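Local coordinates for secreted protein (Streptomyces lividans TK24, PDB 5LXZ) that is a secreted copper metalloradical protein of the galactose oxidase-like AA5 family, probably oxidising its substrate at a copper-radical site, at residues Leu466-Ser479 / Lys491-Leu504. The protein carries 1 engineered substitution. Sequence-based numbering, arbitrary orientation.
Sequences LLPDGRLMFFGSDS and KFEQRIEIYTPPYL. With PO4 (phosphate ion), chain G.
Leu-472 and Tyr-499 pair backbone to backbone, as do Phe-474 and Glu-497, joining antiparallel strands 472-476 and 496-500 in a four-stranded propeller blade that N-terminal strand 14-18 completes. In the conformer described, one of two, Arg-471 runs along the margin: its CB packs on Ile-498 CG2 (3.8 Å), CG lies between Thr-500 OG1 and Leu-504 CD1, CD passes Thr-500 OG1, and the chain, extended from CG to NE, brings NE to that hydroxyl at 2.9 Å in a bent bond (131°). Leu-504 CD1 sits over one guanidinium face, 3.6 Å from Arg-471 CZ; at the edge NH1 is shared between Asp-469 OD2 and phosphate O2, and NH2 reaches phosphate O4 (2.7 Å) almost straight. Tyr-503 OH meets a lone pair of Gly-470 O at 2.7 Å. Beyond Phe-475 the strands part, and two waters bridge Gly-476 to Arg-495 O. There Ser-477 O lies over the Phe-492 ring while accepting from Glu-493 N, and Asp-478 CG approaches Phe-492 CD2 at 3.4 Å, carboxylate and ring 60° apart. An alanine in place of Phe-492 would probably open a gap beside Ser-477 O and Asp-478 CG. Asp-478 OD2 is hydrogen-bonded to ND1 of copper ligand His-461, consistent with second-shell positioning of that imidazole.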
loop_
_atom_site.group_PDB
_atom_site.type_symbol
_atom_site.label_atom_id
_atom_site.label_comp_id
_atom_site.label_asym_id
_atom_site.label_seq_id
_atom_site.Cartn_x
_atom_site.Cartn_y
_atom_site.Cartn_z
ATOM N N LEU A 466 12.938 4.389 4.659
ATOM C CA LEU A 466 14.041 4.758 5.558
ATOM C C LEU A 466 15.212 3.804 5.373
ATOM O O LEU A 466 15.034 2.590 5.351
ATOM C CB LEU A 466 13.586 4.695 7.003
ATOM C CG LEU A 466 14.624 4.936 8.108
ATOM C CD1 LEU A 466 15.181 6.361 8.049
ATOM C CD2 LEU A 466 14.073 4.609 9.498
ATOM N N LEU A 467 16.412 4.356 5.249
ATOM C CA LEU A 467 17.613 3.580 5.068
ATOM C C LEU A 467 18.391 3.472 6.382
ATOM O O LEU A 467 18.244 4.320 7.267
ATOM C CB LEU A 467 18.486 4.232 3.992
ATOM C CG LEU A 467 17.824 4.463 2.640
ATOM C CD1 LEU A 467 18.700 5.250 1.696
ATOM C CD2 LEU A 467 17.443 3.172 1.974
ATOM N N PRO A 468 19.316 2.503 6.464
ATOM C CA PRO A 468 20.100 2.319 7.690
ATOM C C PRO A 468 20.977 3.492 8.078
ATOM O O PRO A 468 21.280 3.653 9.249
ATOM C CB PRO A 468 20.892 1.037 7.405
ATOM C CG PRO A 468 20.016 0.268 6.467
ATOM C CD PRO A 468 19.430 1.322 5.574
ATOM N N ASP A 469 21.308 4.346 7.124
ATOM C CA ASP A 469 22.118 5.526 7.455
ATOM C C ASP A 469 21.301 6.689 7.939
ATOM O O ASP A 469 21.865 7.763 8.252
ATOM C CB ASP A 469 23.031 5.897 6.296
ATOM C CG ASP A 469 22.304 6.530 5.137
ATOM O OD1 ASP A 469 21.085 6.463 5.056
ATOM O OD2 ASP A 469 22.971 7.114 4.227
ATOM N N GLY A 470 19.976 6.535 8.031
ATOM C CA GLY A 470 19.085 7.599 8.474
ATOM C C GLY A 470 18.594 8.544 7.379
ATOM O O GLY A 470 17.826 9.452 7.663
ATOM N N ARG A 471 19.038 8.343 6.149
ATOM C CA ARG A 471 18.467 9.037 5.004
ATOM C C ARG A 471 17.337 8.200 4.469
ATOM O O ARG A 471 17.134 7.068 4.897
ATOM C CB ARG A 471 19.502 9.259 3.926
ATOM C CG ARG A 471 20.652 10.147 4.399
ATOM C CD ARG A 471 21.687 10.391 3.306
ATOM N NE ARG A 471 22.715 11.310 3.777
ATOM C CZ ARG A 471 23.756 10.966 4.540
ATOM N NH1 ARG A 471 23.949 9.712 4.931
ATOM N NH2 ARG A 471 24.594 11.898 4.959
ATOM N N LEU A 472 16.592 8.786 3.549
ATOM C CA LEU A 472 15.388 8.142 2.997
ATOM C C LEU A 472 15.409 8.156 1.497
ATOM O O LEU A 472 15.794 9.148 0.866
ATOM C CB LEU A 472 14.152 8.826 3.504
ATOM C CG LEU A 472 13.992 8.699 5.014
ATOM C CD1 LEU A 472 14.399 10.003 5.724
ATOM C CD2 LEU A 472 12.584 8.310 5.407
ATOM N N MET A 473 14.951 7.057 0.903
ATOM C CA MET A 473 14.852 6.948 -0.541
ATOM C C MET A 473 13.396 7.090 -0.938
ATOM O O MET A 473 12.512 6.498 -0.307
ATOM C CB MET A 473 15.405 5.617 -1.024
ATOM C CG MET A 473 15.440 5.465 -2.517
ATOM S SD MET A 473 13.931 4.841 -3.258
ATOM C CE MET A 473 14.073 3.117 -2.788
ATOM N N PHE A 474 13.165 7.855 -1.999
ATOM C CA PHE A 474 11.855 8.078 -2.573
ATOM C C PHE A 474 11.855 7.597 -4.003
ATOM O O PHE A 474 12.816 7.775 -4.751
ATOM C CB PHE A 474 11.515 9.566 -2.520
ATOM C CG PHE A 474 11.065 10.025 -1.164
ATOM C CD1 PHE A 474 11.989 10.157 -0.107
ATOM C CD2 PHE A 474 9.730 10.351 -0.911
ATOM C CE1 PHE A 474 11.586 10.572 1.171
ATOM C CE2 PHE A 474 9.352 10.785 0.347
ATOM C CZ PHE A 474 10.250 10.868 1.396
ATOM N N PHE A 475 10.763 6.934 -4.414
ATOM C CA PHE A 475 10.688 6.343 -5.741
ATOM C C PHE A 475 9.323 6.510 -6.358
ATOM O O PHE A 475 8.338 6.794 -5.678
ATOM C CB PHE A 475 11.009 4.837 -5.678
ATOM C CG PHE A 475 10.009 4.053 -4.889
ATOM C CD1 PHE A 475 8.872 3.516 -5.510
ATOM C CD2 PHE A 475 10.175 3.836 -3.531
ATOM C CE1 PHE A 475 7.926 2.792 -4.791
ATOM C CE2 PHE A 475 9.224 3.112 -2.815
ATOM C CZ PHE A 475 8.105 2.600 -3.455
ATOM N N GLY A 476 9.251 6.261 -7.656
ATOM C CA GLY A 476 8.018 6.134 -8.367
ATOM C C GLY A 476 7.411 7.419 -8.838
ATOM O O GLY A 476 8.086 8.452 -8.851
ATOM N N SER A 477 6.154 7.296 -9.270
ATOM C CA SER A 477 5.178 8.325 -9.652
ATOM C C SER A 477 4.700 8.134 -11.057
ATOM O O SER A 477 5.491 8.177 -12.018
ATOM C CB SER A 477 5.666 9.761 -9.504
ATOM O OG SER A 477 4.509 10.582 -9.553
ATOM N N ASP A 478 3.396 7.967 -11.195
ATOM C CA ASP A 478 2.784 7.530 -12.428
ATOM C C ASP A 478 1.656 8.443 -12.815
ATOM O O ASP A 478 0.481 8.088 -12.759
ATOM C CB ASP A 478 2.317 6.083 -12.184
ATOM C CG ASP A 478 2.070 5.277 -13.435
ATOM O OD1 ASP A 478 2.168 5.802 -14.579
ATOM O OD2 ASP A 478 1.836 4.051 -13.290
ATOM N N SER A 479 2.016 9.646 -13.246
ATOM C CA SER A 479 1.014 10.604 -13.671
ATOM C C SER A 479 0.224 10.120 -14.866
ATOM O O SER A 479 0.792 9.486 -15.775
ATOM C CB SER A 479 1.675 11.903 -14.079
ATOM O OG SER A 479 2.333 12.554 -13.012
ATOM N N LYS A 491 4.325 9.831 -18.451
ATOM C CA LYS A 491 5.445 8.908 -18.502
ATOM C C LYS A 491 5.876 8.625 -17.069
ATOM O O LYS A 491 6.040 9.546 -16.289
ATOM C CB LYS A 491 6.618 9.512 -19.283
ATOM C CG LYS A 491 6.257 9.811 -20.736
ATOM C CD LYS A 491 7.487 10.216 -21.540
ATOM C CE LYS A 491 7.150 10.446 -23.005
ATOM N NZ LYS A 491 6.109 11.496 -23.159
ATOM N N PHE A 492 6.054 7.346 -16.760
ATOM C CA PHE A 492 6.435 6.945 -15.416
ATOM C C PHE A 492 7.752 7.609 -14.998
ATOM O O PHE A 492 8.695 7.673 -15.768
ATOM C CB PHE A 492 6.534 5.416 -15.362
ATOM C CG PHE A 492 6.479 4.870 -13.975
ATOM C CD1 PHE A 492 7.597 4.940 -13.123
ATOM C CD2 PHE A 492 5.308 4.305 -13.501
ATOM C CE1 PHE A 492 7.527 4.489 -11.826
ATOM C CE2 PHE A 492 5.256 3.819 -12.196
ATOM C CZ PHE A 492 6.357 3.927 -11.366
ATOM N N GLU A 493 7.809 8.044 -13.739
ATOM C CA GLU A 493 8.945 8.704 -13.158
ATOM C C GLU A 493 9.958 7.655 -12.742
ATOM O O GLU A 493 9.728 6.883 -11.820
ATOM C CB GLU A 493 8.494 9.553 -11.974
ATOM C CG GLU A 493 9.637 10.208 -11.234
ATOM C CD GLU A 493 10.359 11.174 -12.162
ATOM O OE1 GLU A 493 9.804 12.277 -12.442
ATOM O OE2 GLU A 493 11.449 10.782 -12.616
ATOM N N GLN A 494 11.111 7.640 -13.406
ATOM C CA GLN A 494 12.162 6.669 -13.140
ATOM C C GLN A 494 13.271 7.205 -12.270
ATOM O O GLN A 494 14.148 6.465 -11.853
ATOM C CB GLN A 494 12.712 6.090 -14.471
ATOM C CG GLN A 494 11.645 5.399 -15.300
ATOM C CD GLN A 494 12.227 4.607 -16.446
ATOM O OE1 GLN A 494 13.169 5.089 -17.104
ATOM N NE2 GLN A 494 11.674 3.416 -16.723
ATOM N N ARG A 495 13.202 8.480 -11.909
ATOM C CA ARG A 495 14.206 9.018 -11.031
ATOM C C ARG A 495 13.929 8.593 -9.578
ATOM O O ARG A 495 12.770 8.398 -9.177
ATOM C CB ARG A 495 14.252 10.523 -11.131
ATOM C CG ARG A 495 14.756 11.009 -12.482
ATOM C CD ARG A 495 14.677 12.514 -12.587
ATOM N NE ARG A 495 13.305 12.954 -12.607
ATOM C CZ ARG A 495 12.917 14.216 -12.560
ATOM N NH1 ARG A 495 13.827 15.184 -12.443
ATOM N NH2 ARG A 495 11.629 14.510 -12.564
ATOM N N ILE A 496 15.004 8.502 -8.802
ATOM C CA ILE A 496 14.999 8.177 -7.397
ATOM C C ILE A 496 15.538 9.425 -6.667
ATOM O O ILE A 496 16.422 10.078 -7.228
ATOM C CB ILE A 496 15.937 6.954 -7.255
ATOM C CG1 ILE A 496 15.392 5.770 -8.066
ATOM C CG2 ILE A 496 16.111 6.527 -5.813
ATOM C CD1 ILE A 496 14.010 5.322 -7.583
ATOM N N GLU A 497 15.064 9.726 -5.468
ATOM C CA GLU A 497 15.639 10.790 -4.665
ATOM C C GLU A 497 16.082 10.224 -3.335
ATOM O O GLU A 497 15.477 9.276 -2.805
ATOM C CB GLU A 497 14.642 11.901 -4.395
ATOM C CG GLU A 497 14.486 12.929 -5.486
ATOM C CD GLU A 497 13.572 14.098 -5.061
ATOM O OE1 GLU A 497 12.360 13.987 -5.174
ATOM O OE2 GLU A 497 14.061 15.142 -4.623
ATOM N N ILE A 498 17.109 10.834 -2.771
ATOM C CA ILE A 498 17.476 10.628 -1.379
ATOM C C ILE A 498 17.255 11.896 -0.612
ATOM O O ILE A 498 17.719 12.962 -1.052
ATOM C CB ILE A 498 18.947 10.263 -1.279
ATOM C CG1 ILE A 498 19.209 9.052 -2.122
ATOM C CG2 ILE A 498 19.386 10.039 0.162
ATOM C CD1 ILE A 498 18.486 7.849 -1.728
ATOM N N TYR A 499 16.555 11.803 0.498
ATOM C CA TYR A 499 16.389 12.907 1.399
ATOM C C TYR A 499 17.294 12.716 2.597
ATOM O O TYR A 499 17.280 11.683 3.279
ATOM C CB TYR A 499 14.921 13.066 1.849
ATOM C CG TYR A 499 14.735 14.201 2.829
ATOM C CD1 TYR A 499 14.952 15.512 2.433
ATOM C CD2 TYR A 499 14.418 13.961 4.150
ATOM C CE1 TYR A 499 14.809 16.546 3.325
ATOM C CE2 TYR A 499 14.231 14.987 5.056
ATOM C CZ TYR A 499 14.499 16.293 4.656
ATOM O OH TYR A 499 14.319 17.282 5.588
ATOM N N THR A 500 18.063 13.758 2.925
ATOM C CA THR A 500 18.911 13.775 4.099
ATOM C C THR A 500 18.253 14.721 5.108
ATOM O O THR A 500 18.165 15.938 4.856
ATOM C CB THR A 500 20.314 14.314 3.742
ATOM O OG1 THR A 500 20.937 13.440 2.816
ATOM C CG2 THR A 500 21.181 14.395 4.961
ATOM N N PRO A 501 17.770 14.210 6.231
ATOM C CA PRO A 501 17.002 15.067 7.140
ATOM C C PRO A 501 17.924 16.071 7.888
ATOM O O PRO A 501 19.128 15.881 7.907
ATOM C CB PRO A 501 16.350 14.068 8.136
ATOM C CG PRO A 501 16.329 12.784 7.343
ATOM C CD PRO A 501 17.577 12.775 6.540
ATOM N N PRO A 502 17.334 17.051 8.541
ATOM C CA PRO A 502 18.133 18.055 9.270
ATOM C C PRO A 502 19.096 17.435 10.267
ATOM O O PRO A 502 20.197 17.961 10.500
ATOM C CB PRO A 502 17.065 18.836 10.010
ATOM C CG PRO A 502 15.837 18.731 9.165
ATOM C CD PRO A 502 15.901 17.367 8.561
ATOM N N TYR A 503 18.721 16.290 10.860
ATOM C CA TYR A 503 19.559 15.669 11.888
ATOM C C TYR A 503 20.923 15.188 11.424
ATOM O O TYR A 503 21.774 14.863 12.277
ATOM C CB TYR A 503 18.783 14.594 12.678
ATOM C CG TYR A 503 18.183 13.398 11.918
ATOM C CD1 TYR A 503 18.890 12.738 10.939
ATOM C CD2 TYR A 503 16.942 12.914 12.254
ATOM C CE1 TYR A 503 18.368 11.651 10.264
ATOM C CE2 TYR A 503 16.402 11.806 11.593
ATOM C CZ TYR A 503 17.122 11.189 10.607
ATOM O OH TYR A 503 16.574 10.094 9.950
ATOM N N LEU A 504 21.167 15.146 10.113
ATOM C CA LEU A 504 22.483 14.831 9.617
ATOM C C LEU A 504 23.304 16.062 9.253
ATOM O O LEU A 504 24.429 15.901 8.778
ATOM C CB LEU A 504 22.406 13.888 8.454
ATOM C CG LEU A 504 21.800 12.519 8.809
ATOM C CD1 LEU A 504 21.975 11.561 7.667
ATOM C CD2 LEU A 504 22.339 11.920 10.106
HETATM P P PO4 G . 26.977 10.013 7.105
HETATM O O1 PO4 G . 28.336 9.499 6.679
HETATM O O2 PO4 G . 25.955 8.968 6.619
HETATM O O3 PO4 G . 26.920 10.204 8.605
HETATM O O4 PO4 G . 26.713 11.377 6.523
HETATM O O HOH W 1 10.476 9.508 -7.579
HETATM O O HOH W 2 11.318 6.071 -9.750
HETATM O O HOH W 3 4.787 10.225 -13.826
#